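Local atomic coordinates of hypothetical protein (Chromobacterium violaceum, PDB entry 2O3I), a protein that is of unknown function but belongs to the DUF917 family, built from the N- and C-terminal domains of the S-Me-THD-like type. Residues F20-G25 and A134-P139; C62-Y67 and V105-G110; L88-R93 and P155-G160; A127-D132 and G218-R223; P142-A147 and A207-S212. The protein carries 2 engineered substitutions. All blocks are in the same frame, centred on the assembly; numbering follows the deposited sequence.

Contact 1 of 5, residues F20-G25 and A134-P139; sequences FGSGGG and AGRAVP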
# COMPACT_ATOMS: atom_id res chain seq x y z
N PHE A 20 -0.08 -25.03 19.66
CA PHE A 20 -1.44 -24.53 19.44
C PHE A 20 -1.50 -23.64 18.19
O PHE A 20 -2.56 -23.10 17.86
CB PHE A 20 -1.95 -23.73 20.66
CG PHE A 20 -2.26 -24.60 21.87
CD1 PHE A 20 -3.23 -25.60 21.79
CD2 PHE A 20 -1.59 -24.41 23.07
CE1 PHE A 20 -3.51 -26.41 22.89
CE2 PHE A 20 -1.86 -25.22 24.18
CZ PHE A 20 -2.83 -26.23 24.08
N GLY A 21 -0.38 -23.50 17.50
CA GLY A 21 -0.34 -22.67 16.31
C GLY A 21 -0.77 -23.36 15.02
O GLY A 21 -0.80 -22.73 13.96
N SER A 22 -1.11 -24.64 15.11
CA SER A 22 -1.53 -25.43 13.95
C SER A 22 -0.53 -25.31 12.79
O SER A 22 -0.92 -25.11 11.63
CB SER A 22 -2.93 -24.98 13.49
OG SER A 22 -3.43 -25.82 12.46
N GLY A 23 0.76 -25.42 13.11
CA GLY A 23 1.79 -25.34 12.10
C GLY A 23 2.31 -23.96 11.76
O GLY A 23 3.42 -23.82 11.24
N GLY A 24 1.52 -22.93 12.04
CA GLY A 24 1.96 -21.57 11.76
C GLY A 24 2.18 -20.79 13.05
O GLY A 24 2.55 -21.36 14.08
N GLY A 25 1.97 -19.48 12.99
CA GLY A 25 2.14 -18.65 14.18
C GLY A 25 3.54 -18.13 14.46
O GLY A 25 3.80 -17.61 15.55
N ALA A 134 -8.21 -16.55 17.73
CA ALA A 134 -8.68 -17.83 17.20
C ALA A 134 -8.36 -19.04 18.06
O ALA A 134 -9.08 -20.04 18.02
CB ALA A 134 -8.11 -18.05 15.81
N GLY A 135 -7.30 -18.95 18.84
CA GLY A 135 -6.90 -20.08 19.66
C GLY A 135 -5.95 -20.92 18.82
O GLY A 135 -5.46 -21.96 19.26
N ARG A 136 -5.70 -20.45 17.60
CA ARG A 136 -4.79 -21.09 16.66
C ARG A 136 -4.18 -20.00 15.78
O ARG A 136 -4.45 -18.81 15.99
CB ARG A 136 -5.53 -22.10 15.78
CG ARG A 136 -6.75 -21.54 15.07
CD ARG A 136 -7.19 -22.43 13.92
NE ARG A 136 -6.16 -22.50 12.89
CZ ARG A 136 -6.12 -23.39 11.91
NH1 ARG A 136 -7.06 -24.32 11.81
NH2 ARG A 136 -5.12 -23.38 11.04
N ALA A 137 -3.34 -20.40 14.83
CA ALA A 137 -2.74 -19.45 13.91
C ALA A 137 -3.52 -19.58 12.61
O ALA A 137 -3.88 -20.69 12.21
CB ALA A 137 -1.27 -19.77 13.69
N VAL A 138 -3.80 -18.45 11.97
CA VAL A 138 -4.56 -18.48 10.72
C VAL A 138 -3.81 -17.77 9.60
O VAL A 138 -3.03 -16.85 9.85
CB VAL A 138 -5.95 -17.81 10.90
CG1 VAL A 138 -6.70 -18.46 12.06
CG2 VAL A 138 -5.80 -16.32 11.13
N PRO A 139 -4.04 -18.19 8.35
CA PRO A 139 -3.36 -17.58 7.20
C PRO A 139 -3.77 -16.15 6.89
O PRO A 139 -2.99 -15.41 6.28
CB PRO A 139 -3.69 -18.53 6.06
CG PRO A 139 -5.06 -18.97 6.40
CD PRO A 139 -4.95 -19.26 7.89

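Contact 2 of 5, residues C62-Y67 and V105-G110; sequences CVMVAY and VAPESG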
# COMPACT_ATOMS: atom_id res chain seq x y z
N CYS A 62 -7.55 -1.39 24.36
CA CYS A 62 -6.66 -2.45 23.92
C CYS A 62 -6.39 -2.37 22.41
O CYS A 62 -7.19 -1.80 21.66
CB CYS A 62 -7.29 -3.80 24.27
SG CYS A 62 -6.26 -5.23 23.94
N VAL A 63 -5.27 -2.94 21.98
CA VAL A 63 -4.92 -2.97 20.57
C VAL A 63 -4.19 -4.28 20.27
O VAL A 63 -3.46 -4.80 21.11
CB VAL A 63 -3.96 -1.83 20.16
CG1 VAL A 63 -3.93 -1.71 18.64
CG2 VAL A 63 -4.41 -0.52 20.79
N MSE A 64 -4.41 -4.81 19.07
CA MSE A 64 -3.75 -6.03 18.64
C MSE A 64 -2.37 -5.61 18.18
O MSE A 64 -2.23 -4.59 17.49
CB MSE A 64 -4.53 -6.67 17.49
CG MSE A 64 -3.91 -7.94 16.91
SE MSE A 64 -2.45 -7.62 15.66
CE MSE A 64 -3.45 -7.91 14.00
N VAL A 65 -1.34 -6.37 18.55
CA VAL A 65 0.01 -6.03 18.11
C VAL A 65 0.74 -7.28 17.66
O VAL A 65 0.52 -8.36 18.21
CB VAL A 65 0.84 -5.31 19.23
CG1 VAL A 65 1.14 -6.27 20.39
CG2 VAL A 65 2.12 -4.78 18.64
N ALA A 66 1.60 -7.14 16.66
CA ALA A 66 2.35 -8.29 16.15
C ALA A 66 3.42 -7.94 15.14
O ALA A 66 3.67 -6.76 14.84
CB ALA A 66 1.38 -9.30 15.52
N TYR A 67 4.07 -8.97 14.63
CA TYR A 67 5.08 -8.84 13.60
C TYR A 67 4.39 -9.40 12.37
O TYR A 67 3.59 -10.32 12.46
CB TYR A 67 6.33 -9.66 13.95
CG TYR A 67 7.51 -8.85 14.41
CD1 TYR A 67 8.20 -9.18 15.57
CD2 TYR A 67 7.97 -7.76 13.66
CE1 TYR A 67 9.31 -8.46 15.99
CE2 TYR A 67 9.09 -7.03 14.07
CZ TYR A 67 9.75 -7.39 15.24
OH TYR A 67 10.86 -6.68 15.65
N VAL A 105 -2.73 -7.28 22.75
CA VAL A 105 -3.21 -8.64 22.64
C VAL A 105 -2.67 -9.28 21.36
O VAL A 105 -2.61 -8.65 20.30
CB VAL A 105 -4.78 -8.67 22.67
CG1 VAL A 105 -5.35 -7.88 21.51
CG2 VAL A 105 -5.29 -10.12 22.65
N ALA A 106 -2.25 -10.54 21.47
CA ALA A 106 -1.71 -11.26 20.32
C ALA A 106 -2.84 -11.47 19.32
O ALA A 106 -3.99 -11.62 19.71
CB ALA A 106 -1.14 -12.61 20.75
N PRO A 107 -2.52 -11.48 18.03
CA PRO A 107 -3.60 -11.69 17.06
C PRO A 107 -4.10 -13.13 17.05
O PRO A 107 -5.29 -13.39 16.84
CB PRO A 107 -2.94 -11.30 15.74
CG PRO A 107 -1.51 -11.70 15.94
CD PRO A 107 -1.23 -11.23 17.36
N GLU A 108 -3.18 -14.06 17.29
CA GLU A 108 -3.47 -15.50 17.26
C GLU A 108 -2.53 -16.27 18.19
O GLU A 108 -1.67 -15.69 18.84
CB GLU A 108 -3.26 -16.00 15.82
CG GLU A 108 -1.98 -15.44 15.20
CD GLU A 108 -1.66 -16.01 13.83
OE1 GLU A 108 -2.58 -16.17 13.01
OE2 GLU A 108 -0.47 -16.29 13.57
N SER A 109 -2.71 -17.59 18.24
CA SER A 109 -1.87 -18.45 19.06
C SER A 109 -0.69 -18.94 18.24
O SER A 109 -0.87 -19.52 17.17
CB SER A 109 -2.64 -19.67 19.57
OG SER A 109 -3.47 -19.34 20.66
N GLY A 110 0.52 -18.69 18.73
CA GLY A 110 1.71 -19.12 18.02
C GLY A 110 2.95 -18.68 18.75
O GLY A 110 2.89 -17.78 19.60

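Contact 3 of 5, residues L88-R93 and P155-G160; sequences LAARQR and PAFLAG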
# COMPACT_ATOMS: atom_id res chain seq x y z
N LEU A 88 3.01 2.28 19.98
CA LEU A 88 3.17 3.65 20.47
C LEU A 88 2.35 4.61 19.61
O LEU A 88 1.81 5.61 20.09
CB LEU A 88 4.64 4.07 20.45
CG LEU A 88 5.43 3.74 21.71
CD1 LEU A 88 6.93 4.01 21.47
CD2 LEU A 88 4.90 4.57 22.89
N ALA A 89 2.28 4.31 18.32
CA ALA A 89 1.51 5.14 17.41
C ALA A 89 0.04 5.00 17.83
O ALA A 89 -0.68 6.00 17.91
CB ALA A 89 1.71 4.66 15.97
N ALA A 90 -0.38 3.78 18.13
CA ALA A 90 -1.76 3.53 18.54
C ALA A 90 -2.07 4.22 19.87
O ALA A 90 -3.16 4.74 20.07
CB ALA A 90 -2.02 2.03 18.64
N ARG A 91 -1.09 4.21 20.77
CA ARG A 91 -1.26 4.85 22.07
C ARG A 91 -1.37 6.36 21.91
O ARG A 91 -2.19 7.01 22.57
CB ARG A 91 -0.07 4.52 22.97
CG ARG A 91 -0.02 5.36 24.25
CD ARG A 91 1.17 4.98 25.12
NE ARG A 91 0.74 4.34 26.35
CZ ARG A 91 1.56 3.76 27.22
NH1 ARG A 91 2.86 3.74 27.00
NH2 ARG A 91 1.07 3.21 28.32
N GLN A 92 -0.54 6.93 21.04
CA GLN A 92 -0.58 8.37 20.80
C GLN A 92 -1.94 8.78 20.22
O GLN A 92 -2.53 9.79 20.62
CB GLN A 92 0.55 8.78 19.85
CG GLN A 92 0.55 10.27 19.52
CD GLN A 92 1.66 10.65 18.55
OE1 GLN A 92 2.84 10.72 18.92
NE2 GLN A 92 1.29 10.89 17.29
N ARG A 93 -2.44 7.99 19.28
CA ARG A 93 -3.72 8.30 18.67
C ARG A 93 -4.82 8.25 19.72
O ARG A 93 -5.70 9.11 19.74
CB ARG A 93 -4.04 7.31 17.55
CG ARG A 93 -5.41 7.52 16.93
CD ARG A 93 -5.53 8.91 16.30
NE ARG A 93 -5.47 8.82 14.85
CZ ARG A 93 -4.37 8.54 14.16
NH1 ARG A 93 -3.22 8.32 14.78
NH2 ARG A 93 -4.43 8.43 12.84
N PRO A 155 -7.72 2.78 11.96
CA PRO A 155 -6.31 2.93 11.59
C PRO A 155 -5.43 1.73 11.91
O PRO A 155 -5.53 1.13 12.98
CB PRO A 155 -5.89 4.16 12.40
CG PRO A 155 -7.14 4.94 12.53
CD PRO A 155 -8.14 3.86 12.86
N ALA A 156 -4.57 1.38 10.95
CA ALA A 156 -3.64 0.27 11.13
C ALA A 156 -2.25 0.91 11.11
O ALA A 156 -1.99 1.83 10.33
CB ALA A 156 -3.78 -0.72 9.99
N PHE A 157 -1.35 0.43 11.97
CA PHE A 157 -0.02 1.01 12.01
C PHE A 157 1.06 -0.02 11.72
O PHE A 157 1.12 -1.07 12.35
CB PHE A 157 0.23 1.64 13.39
CG PHE A 157 -0.78 2.69 13.79
CD1 PHE A 157 -0.77 3.96 13.20
CD2 PHE A 157 -1.77 2.40 14.73
CE1 PHE A 157 -1.73 4.93 13.55
CE2 PHE A 157 -2.73 3.36 15.08
CZ PHE A 157 -2.71 4.63 14.49
N LEU A 158 1.91 0.28 10.73
CA LEU A 158 3.03 -0.58 10.37
C LEU A 158 4.29 0.21 10.72
O LEU A 158 4.40 1.39 10.40
CB LEU A 158 3.02 -0.89 8.88
CG LEU A 158 1.96 -1.88 8.40
CD1 LEU A 158 1.99 -1.92 6.87
CD2 LEU A 158 2.20 -3.26 8.99
N ALA A 159 5.24 -0.44 11.38
CA ALA A 159 6.45 0.26 11.79
C ALA A 159 7.75 -0.49 11.49
O ALA A 159 7.79 -1.72 11.50
CB ALA A 159 6.37 0.59 13.27
N GLY A 160 8.80 0.29 11.23
CA GLY A 160 10.12 -0.26 10.95
C GLY A 160 10.93 -0.35 12.23
O GLY A 160 10.44 -0.01 13.31

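Contact 4 of 5, residues A127-D132 and G218-R223; sequences AVVDAD and GALPVR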
# COMPACT_ATOMS: atom_id res chain seq x y z
N ALA A 127 -0.66 -4.17 29.83
CA ALA A 127 -0.96 -5.53 30.23
C ALA A 127 -1.41 -6.30 28.98
O ALA A 127 -2.10 -5.75 28.12
CB ALA A 127 -2.07 -5.55 31.29
N VAL A 128 -0.98 -7.55 28.88
CA VAL A 128 -1.35 -8.39 27.74
C VAL A 128 -2.59 -9.19 28.14
O VAL A 128 -2.68 -9.67 29.27
CB VAL A 128 -0.19 -9.35 27.37
CG1 VAL A 128 0.25 -10.12 28.60
CG2 VAL A 128 -0.62 -10.30 26.26
N VAL A 129 -3.54 -9.30 27.23
CA VAL A 129 -4.77 -10.03 27.51
C VAL A 129 -4.57 -11.53 27.32
O VAL A 129 -3.94 -11.95 26.36
CB VAL A 129 -5.91 -9.52 26.61
CG1 VAL A 129 -7.19 -10.31 26.87
CG2 VAL A 129 -6.14 -8.04 26.86
N ASP A 130 -5.10 -12.33 28.24
CA ASP A 130 -4.97 -13.79 28.15
C ASP A 130 -6.02 -14.25 27.17
O ASP A 130 -7.08 -14.74 27.55
CB ASP A 130 -5.19 -14.44 29.53
CG ASP A 130 -4.87 -15.94 29.54
OD1 ASP A 130 -4.38 -16.46 28.52
OD2 ASP A 130 -5.09 -16.61 30.58
N ALA A 131 -5.70 -14.09 25.89
CA ALA A 131 -6.60 -14.45 24.80
C ALA A 131 -5.96 -14.09 23.48
O ALA A 131 -4.87 -13.54 23.44
CB ALA A 131 -7.91 -13.67 24.95
N ASP A 132 -6.66 -14.43 22.39
CA ASP A 132 -6.24 -14.10 21.04
C ASP A 132 -7.40 -14.35 20.08
O ASP A 132 -8.44 -14.87 20.48
CB ASP A 132 -4.98 -14.87 20.61
CG ASP A 132 -5.25 -16.34 20.39
OD1 ASP A 132 -4.88 -17.13 21.27
OD2 ASP A 132 -5.81 -16.70 19.33
N GLY A 218 -17.02 -9.34 23.13
CA GLY A 218 -17.47 -10.00 21.92
C GLY A 218 -16.35 -10.20 20.91
O GLY A 218 -16.39 -11.11 20.09
N ALA A 219 -15.34 -9.35 20.99
CA ALA A 219 -14.22 -9.42 20.06
C ALA A 219 -13.26 -10.56 20.36
O ALA A 219 -12.62 -11.10 19.46
CB ALA A 219 -13.46 -8.10 20.05
N LEU A 220 -13.16 -10.94 21.64
CA LEU A 220 -12.28 -12.01 22.05
C LEU A 220 -13.04 -13.15 22.73
O LEU A 220 -12.92 -13.36 23.94
CB LEU A 220 -11.21 -11.46 23.01
CG LEU A 220 -10.05 -10.59 22.47
CD1 LEU A 220 -10.59 -9.35 21.81
CD2 LEU A 220 -9.14 -10.19 23.62
N PRO A 221 -13.84 -13.91 21.95
CA PRO A 221 -14.56 -15.02 22.59
C PRO A 221 -13.68 -16.21 22.98
O PRO A 221 -14.07 -17.02 23.82
CB PRO A 221 -15.61 -15.39 21.54
CG PRO A 221 -14.94 -15.01 20.24
CD PRO A 221 -14.30 -13.69 20.57
N VAL A 222 -12.50 -16.32 22.37
CA VAL A 222 -11.59 -17.43 22.69
C VAL A 222 -10.60 -16.95 23.74
O VAL A 222 -9.67 -16.18 23.46
CB VAL A 222 -10.87 -17.92 21.43
CG1 VAL A 222 -10.08 -19.19 21.75
CG2 VAL A 222 -11.89 -18.18 20.33
N ARG A 223 -10.77 -17.44 24.96
CA ARG A 223 -9.96 -17.00 26.08
C ARG A 223 -9.06 -18.01 26.79
O ARG A 223 -9.21 -19.22 26.64
CB ARG A 223 -10.88 -16.35 27.10
CG ARG A 223 -11.84 -15.39 26.44
CD ARG A 223 -12.83 -14.80 27.41
NE ARG A 223 -13.65 -13.79 26.75
CZ ARG A 223 -14.57 -13.05 27.36
NH1 ARG A 223 -14.79 -13.20 28.67
NH2 ARG A 223 -15.26 -12.15 26.67
O HOH W 1 -11.20 -14.62 20.42

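Contact 5 of 5, residues P142-A147 and A207-S212; sequences PMLTYA and AMWMMS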
# COMPACT_ATOMS: atom_id res chain seq x y z
N PRO A 142 -9.43 -12.31 8.19
CA PRO A 142 -10.86 -12.58 8.41
C PRO A 142 -11.17 -13.84 9.23
O PRO A 142 -12.32 -14.09 9.59
CB PRO A 142 -11.42 -12.66 6.99
CG PRO A 142 -10.24 -13.09 6.16
CD PRO A 142 -9.11 -12.27 6.75
N MSE A 143 -10.15 -14.64 9.51
CA MSE A 143 -10.35 -15.85 10.29
C MSE A 143 -10.19 -15.60 11.78
O MSE A 143 -10.39 -16.50 12.59
CB MSE A 143 -9.39 -16.96 9.81
CG MSE A 143 -9.92 -17.69 8.56
SE MSE A 143 -8.60 -18.59 7.44
CE MSE A 143 -8.40 -17.22 6.09
N LEU A 144 -9.85 -14.36 12.14
CA LEU A 144 -9.70 -14.00 13.55
C LEU A 144 -11.02 -13.41 14.04
O LEU A 144 -11.73 -12.75 13.28
CB LEU A 144 -8.59 -12.97 13.73
CG LEU A 144 -7.19 -13.44 13.32
CD1 LEU A 144 -6.18 -12.33 13.58
CD2 LEU A 144 -6.82 -14.69 14.12
N THR A 145 -11.35 -13.65 15.30
CA THR A 145 -12.61 -13.16 15.85
C THR A 145 -12.77 -11.64 15.82
O THR A 145 -13.90 -11.13 15.83
CB THR A 145 -12.82 -13.67 17.29
OG1 THR A 145 -11.67 -13.37 18.09
CG2 THR A 145 -13.05 -15.16 17.28
N TYR A 146 -11.65 -10.92 15.75
CA TYR A 146 -11.67 -9.46 15.69
C TYR A 146 -12.48 -9.03 14.47
O TYR A 146 -13.32 -8.13 14.54
CB TYR A 146 -10.24 -8.89 15.56
CG TYR A 146 -9.26 -9.32 16.63
CD1 TYR A 146 -9.34 -8.80 17.92
CD2 TYR A 146 -8.26 -10.24 16.35
CE1 TYR A 146 -8.43 -9.19 18.91
CE2 TYR A 146 -7.35 -10.64 17.32
CZ TYR A 146 -7.44 -10.11 18.60
OH TYR A 146 -6.55 -10.53 19.57
N ALA A 147 -12.21 -9.69 13.34
CA ALA A 147 -12.89 -9.39 12.09
C ALA A 147 -14.38 -9.78 12.13
O ALA A 147 -15.24 -9.05 11.63
CB ALA A 147 -12.19 -10.10 10.94
N ALA A 207 0.02 -2.80 14.33
CA ALA A 207 -0.85 -2.44 15.44
C ALA A 207 -2.18 -2.03 14.81
O ALA A 207 -2.25 -1.05 14.06
CB ALA A 207 -0.26 -1.29 16.25
N MSE A 208 -3.23 -2.79 15.10
CA MSE A 208 -4.55 -2.50 14.56
C MSE A 208 -5.64 -3.02 15.49
O MSE A 208 -5.35 -3.60 16.53
CB MSE A 208 -4.69 -3.14 13.16
CG MSE A 208 -4.57 -4.66 13.12
SE MSE A 208 -4.58 -5.36 11.30
CE MSE A 208 -6.49 -5.28 10.95
N TRP A 209 -6.89 -2.78 15.10
CA TRP A 209 -8.03 -3.21 15.89
C TRP A 209 -8.07 -2.63 17.31
O TRP A 209 -8.26 -3.34 18.30
CB TRP A 209 -8.09 -4.75 15.93
CG TRP A 209 -8.68 -5.37 14.68
CD1 TRP A 209 -9.76 -4.91 13.97
CD2 TRP A 209 -8.27 -6.58 14.03
NE1 TRP A 209 -10.05 -5.77 12.94
CE2 TRP A 209 -9.15 -6.80 12.95
CE3 TRP A 209 -7.24 -7.51 14.27
CZ2 TRP A 209 -9.04 -7.91 12.10
CZ3 TRP A 209 -7.13 -8.62 13.42
CH2 TRP A 209 -8.03 -8.81 12.35
N MSE A 210 -7.86 -1.32 17.41
CA MSE A 210 -7.92 -0.65 18.70
C MSE A 210 -9.33 -0.87 19.25
O MSE A 210 -10.31 -0.74 18.52
CB MSE A 210 -7.65 0.85 18.53
CG MSE A 210 -6.23 1.18 18.09
SE MSE A 210 -5.99 3.09 17.85
CE MSE A 210 -6.47 3.19 15.98
N MSE A 211 -9.43 -1.20 20.53
CA MSE A 211 -10.74 -1.46 21.13
C MSE A 211 -10.95 -0.84 22.51
O MSE A 211 -10.01 -0.68 23.30
CB MSE A 211 -10.96 -2.97 21.25
CG MSE A 211 -10.86 -3.73 19.93
SE MSE A 211 -10.60 -5.65 20.20
CE MSE A 211 -11.28 -6.31 18.55
N SER A 212 -12.20 -0.51 22.79
CA SER A 212 -12.60 0.04 24.08
C SER A 212 -12.96 -1.22 24.86
O SER A 212 -13.17 -2.27 24.27
CB SER A 212 -13.81 0.94 23.92

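Contact 1 of 5, residues F20-G25 and A134-P139
A137 pushes its methyl into the loop 20-25, and R136 turns one face of its guanidinium to S22 OG. Packing comes first. A137 CB lies 3.0 Å from G21 O, a close approach, and 3.3 Å from G25 N. The methyl therefore sits against the inner side of the glycine-rich turn. G21 and A137 are the nearest pair along the backbones.

One weak polar contact joins the main chains. R136 CA points its hydrogen at F20 O over 3.2 Å and nearly straight, 163° at the hydrogen. No conventional hydrogen bond crosses between the two segments.

The loop 20-25 follows helix 10-19 and leads to helix 28-35. Its sequence FGSGGG makes a type I' turn from G21 to G24, closed by G24 N to G21 O at 3.0 Å. S22 is the first residue to leave the helical path and has positive phi. The partner 134-139 is also irregular and runs on from strand 127-129.

The guanidinium of R136 has two carbonyl partners. NH1 bonds to P317 O, outside the two segments. NE and NH2 both donate to A137 O, at 3.0 Å from NE and 3.2 Å from NH2. With CG between N and C (chi1 53°) and a bend at chi3, the chain doubles back to this neighbouring carbonyl. The oxygen lies in the guanidinium plane, so the two bonds fix the rotation of the group. S22 OG lies over one face, toward the rim, at a poor angle for bonding to it. The hydroxyl is bonded instead to I320 N.

Contact 2 of 5, residues C62-Y67 and V105-G110
M64 and P107 meet with their side chains crossed at about a right angle. M64 is a selenomethionine. Its CB lies 3.9 Å from V105 O. CG comes next, anti to the backbone N (chi1 178°), which carries it along to the proline. There CG is 3.7 Å from P107 CB. The chain then bends at chi2 and chi3. SE stays close to the same P107 CB, and the end methyl CE is still 3.8 Å from P107 CB. Three successive atoms of M64 thus follow one proline carbon.

The backbones join at the end of a parallel strand pair. M64 is bridged to V105, where strand 101-105 ends beside strand 61-69 in the large mixed sheet. V65 N donates to V105 O over 3.1 Å, at 158°. The bond from V105 N to V63 O is weak, bent to 127°. Past V105 the strand pairing stops, but P107 keeps the chain against strand 61-69 before it runs on to helix 111-124.

Two smaller contacts flank the crossing. C62 SG, also anti to its N, touches V105 CG1 at 3.7 Å. On the far side of M64 along the strand, A66 CB packs on P107 CD, again at 3.7 Å. The other edge of strand 61-69 pairs with strand 203-211, and M64 also packs on W209. A106 O accepts a hydrogen bond from Y146 OH.

Contact 3 of 5, residues L88-R93 and P155-G160
F157 turns its CG beside the backbone N, anti to the carbonyl carbon (chi1 -57°), and this lays the ring against A89 and A90. R93 starts with CG anti to its N, then bends at chi2 and chi3. The bends bring its guanidinium back to the rim of the same ring.

A89 supplies a CH-pi contact. Its CB stands over one face of F157, 4.0 Å from the ring centroid and displaced toward the rim. A90 meets the CE2 side of the ring: its CA is 3.6 Å from F157 CE2 and its CB 3.9 Å from the same carbon.

This is helix-on-sheet packing. Helix 81-96 lies on the mixed sheet, here against strand 156-159. The two short axes pass 8.9 Å apart and run at 141°, nearer antiparallel than parallel. With small alanine methyls at A89 and A90, the phenylalanine ring reaches the helix backbone at A90 CA.

R93 NH1 comes to the edge of the F157 ring, near its plane, 3.7 Å from F157 CZ. The guanidinium and ring planes are 67° apart. The charge is matched by a salt bridge from R93 NH2 to E167 of the next strand, 165-171.

Contact 4 of 5, residues A127-D132 and G218-R223
A131 and R223 come together in a single isolated backbone bridge, with their CA atoms 4.4 Å apart, yet no direct hydrogen bond crosses between the segments. A water does part of that work. It donates to D132 O at 2.8 Å and accepts from V222 N at 2.9 Å.

Side-chain packing makes up much of the rest. V129 and L220 meet tip to tip, V129 CG1 to L220 CD2 at 3.8 Å. V129 CG1 is anti to its backbone N (chi1 178°), the branch that faces the leucine. The same L220 methyl touches A131 CB at 3.9 Å. A131 CB also sits 3.4 Å from V222 O.

The contact joins the end of strand 127-129 in the mixed sheet to the stretch that leaves helix 213-219. L220 is the first residue out of that helix. The side chain of R223, extended from CG to NE, runs alongside this stretch. Its NE donates to L220 O at 2.9 Å and 170°, with the oxygen in the guanidinium plane. R223 NH2 reaches G217 O as well.

The carboxylates look outside the pair. D130 bonds to S227, and D132 bonds to T225, S109 and the backbone N of A134 and G135. Across the contact itself, the nearby carbonyls D132 O and V222 O are both acceptors and cannot bond each other, so the water supplies the polar link between the main chains.

Contact 5 of 5, residues P142-A147 and A207-S212
W209 carries a side chain on each face of its indole. Y146 CB stands over the centre of the six-membered ring on one side, 3.4 Å from the centroid and 11° off the normal, a CH-pi contact. M208 CE covers the centre of the opposite face. The Y146 ring itself is slid away. Its plane is 23° from that of the indole and the centroids are 4.9 Å apart, so the rings barely overlap.

At the edge of the Y146 ring, in its plane, lies the methyl of selenomethionine M211. Its CE is 3.2 Å from Y146 CD1. The selenium is farther out, 5.3 Å from the centroid, a Met-aromatic contact at the edge. The chain of M211 is extended beyond CG, which lets its end reach the tyrosine.

L144 crosses W209 at about a right angle, its CD1 3.8 Å from W209 CZ3. A147 CB meets W209 CZ2 at 4.0 Å.

L144 sits at the N-cap position, right before helix 145-148, which packs here on the end of strand 203-211. Helix 183-194 adjoins W209 and A147 through S184, and strand 61-69 borders W209 through M64.

From the N terminus, segment 20-25, after helix 10-19, meets 134-139, and contact 1 closes the longest loop, of 108 residues. Contact 2 nests inside it and ties strand 61-69 to the end of strand 101-105. Contact 3 opens within the same loop and joins helix 81-96 to strand 156-159, so it crosses contacts 1 and 2. Contact 4 opens before contact 1 closes, crosses contacts 1 and 3, and ties strand 127-129 to the end of helix 213-219. Contact 5 opens after contact 1 closes, crosses contact 3, nests inside contact 4 and packs helix 145-148 on strand 203-211. Contacts 2 to 5 all reach the mixed sheet.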